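Local atomic coordinates of multicopper oxidase (Pseudomonas thermotolerans, PDB entry 6VOW), a protein that probably oxidises phenolic and related substrates as a laccase-like enzyme, passing their electrons through bound copper to reduce dioxygen to water. Residues Pro389-Gly394 with Met436-Val441. Numbering follows the deposited sequence.
Sequences PIHLHG and MFHCHV. With CU (copper (II) ion), chain C; CU (copper (II) ion), chain D; C2O (Cu-O-Cu linkage), chain B.
His391 and His438 face each other as a hydrogen-bonded pair of two antiparallel strands, a worked example of how a cupredoxin fold contributes to a copper cluster: the two segments supply His391, His393, His438 and His440, and His94, His96, His136 and His138 supply the rest. Their backbones exchange two bonds, and His393 N gives Met436 O a nearly straight third, 2.8 Å long.

Side chains alternate across the sheet. On one face, Ile390 CG2 comes within 3.4 Å of Phe437 CE1, while Leu392 CD1 reaches CD1 of the same ring; Ile453 of strand 450-455 touches both Leu392 and Phe437. The Phe437 ring, swung opposite the backbone N (chi1 -179°), brings its edge to His391 O. With an alanine here, Ile390 CG2 and Leu392 CD1 would probably lose the ring they pack on, opening a gap beside them.

On the other face are His391 and His438, with His393 and His440 just beyond the strand ends. His391 NE2 binds one copper, shared with His94, and its ND1 bonds Thr414. Its edge is turned, offset, toward the face of His438, planes at 72°. His393 NE2 and His438 NE2 each lie 2.2 Å from CU3 of the Cu-O-Cu group, completed by His138. Met436 CB covers the His393 ring, 3.6 Å from its centroid, and Asp105 holds ND1. His438 ND1 donates to Cys439 O (2.6 Å), fixing that ring's rotation. His440 NE2 reaches CU2.

Cys439 SG binds a separate copper at 2.2 Å, with His388 and His444, and accepts a bond from Val441 N. The His438-Cys439-His440 run thus joins this copper to the trinuclear cluster through covalent bonds, consistent with the electron route of multicopper oxidases.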
# COMPACT_ATOMS: atom_id res chain seq x y z
N PRO A 389 -1.15 -1.09 10.77
CA PRO A 389 -0.13 -1.03 9.67
C PRO A 389 0.44 0.38 9.60
O PRO A 389 -0.20 1.35 9.11
CB PRO A 389 -0.95 -1.37 8.42
CG PRO A 389 -2.30 -0.79 8.78
CD PRO A 389 -2.49 -1.20 10.22
N ILE A 390 1.62 0.49 10.19
CA ILE A 390 2.15 1.77 10.45
C ILE A 390 2.99 2.14 9.29
O ILE A 390 3.98 1.44 8.97
CB ILE A 390 3.02 1.80 11.66
CG1 ILE A 390 2.18 1.43 12.94
CG2 ILE A 390 3.70 3.19 11.76
CD1 ILE A 390 1.28 2.48 13.48
N HIS A 391 2.69 3.30 8.76
CA HIS A 391 3.31 3.75 7.52
C HIS A 391 4.03 5.10 7.65
O HIS A 391 3.58 6.00 8.36
CB HIS A 391 2.17 3.78 6.55
CG HIS A 391 2.51 4.40 5.26
ND1 HIS A 391 3.34 3.80 4.35
CD2 HIS A 391 2.09 5.56 4.70
CE1 HIS A 391 3.46 4.58 3.28
NE2 HIS A 391 2.71 5.64 3.47
N LEU A 392 5.16 5.26 6.99
CA LEU A 392 5.89 6.54 6.98
C LEU A 392 5.98 7.02 5.54
O LEU A 392 6.40 6.28 4.69
CB LEU A 392 7.27 6.30 7.47
CG LEU A 392 8.17 7.49 7.58
CD1 LEU A 392 7.50 8.62 8.41
CD2 LEU A 392 9.42 6.98 8.21
N HIS A 393 5.60 8.26 5.29
CA HIS A 393 5.81 8.87 4.03
C HIS A 393 7.24 9.23 3.82
O HIS A 393 8.00 9.44 4.81
CB HIS A 393 5.16 10.18 4.05
CG HIS A 393 3.72 10.09 4.00
ND1 HIS A 393 2.96 11.00 3.31
CD2 HIS A 393 2.88 9.16 4.49
CE1 HIS A 393 1.70 10.63 3.36
NE2 HIS A 393 1.64 9.52 4.07
N GLY A 394 7.57 9.34 2.53
CA GLY A 394 8.78 10.04 2.12
C GLY A 394 10.03 9.24 2.15
O GLY A 394 10.97 9.61 1.50
N MET A 436 4.12 12.60 6.86
CA MET A 436 3.11 11.87 7.64
C MET A 436 3.56 10.47 8.02
O MET A 436 4.20 9.73 7.25
CB MET A 436 1.76 11.75 6.90
CG MET A 436 1.13 13.06 6.43
SD MET A 436 0.97 14.31 7.75
CE MET A 436 2.62 15.06 7.81
N PHE A 437 3.13 10.13 9.21
CA PHE A 437 3.48 8.92 9.88
C PHE A 437 2.23 8.44 10.57
O PHE A 437 1.74 9.09 11.46
CB PHE A 437 4.53 9.23 10.87
CG PHE A 437 5.02 8.07 11.63
CD1 PHE A 437 5.34 6.90 11.01
CD2 PHE A 437 5.26 8.20 12.99
CE1 PHE A 437 5.85 5.83 11.73
CE2 PHE A 437 5.80 7.16 13.73
CZ PHE A 437 6.09 5.96 13.08
N HIS A 438 1.67 7.38 10.05
CA HIS A 438 0.34 7.04 10.46
C HIS A 438 -0.04 5.55 10.25
O HIS A 438 0.58 4.77 9.48
CB HIS A 438 -0.65 8.00 9.80
CG HIS A 438 -0.85 7.72 8.36
ND1 HIS A 438 -1.66 6.71 7.92
CD2 HIS A 438 -0.25 8.22 7.26
CE1 HIS A 438 -1.61 6.64 6.61
NE2 HIS A 438 -0.76 7.54 6.19
N CYS A 439 -1.08 5.15 10.99
CA CYS A 439 -1.62 3.83 10.81
C CYS A 439 -2.37 3.93 9.50
O CYS A 439 -3.05 4.95 9.21
CB CYS A 439 -2.59 3.42 11.91
SG CYS A 439 -3.50 1.94 11.42
N HIS A 440 -2.24 2.89 8.68
CA HIS A 440 -2.90 2.89 7.35
C HIS A 440 -4.32 2.22 7.31
O HIS A 440 -4.89 1.91 6.22
CB HIS A 440 -1.92 2.37 6.31
CG HIS A 440 -2.05 3.08 4.99
ND1 HIS A 440 -3.15 2.92 4.17
CD2 HIS A 440 -1.28 4.03 4.40
CE1 HIS A 440 -3.04 3.73 3.13
NE2 HIS A 440 -1.90 4.40 3.23
N VAL A 441 -4.88 2.02 8.51
CA VAL A 441 -6.29 1.63 8.67
C VAL A 441 -6.84 3.01 8.70
O VAL A 441 -6.48 3.83 9.60
CB VAL A 441 -6.56 0.86 9.98
CG1 VAL A 441 -8.05 0.77 10.25
CG2 VAL A 441 -6.02 -0.58 9.87
CU CU C . 2.29 6.95 2.06
CU CU D . -4.36 1.33 13.37
CU2 C2O B . -0.96 5.00 1.50
CU3 C2O B . -0.35 8.62 4.27
O1 C2O B . -0.60 6.71 3.00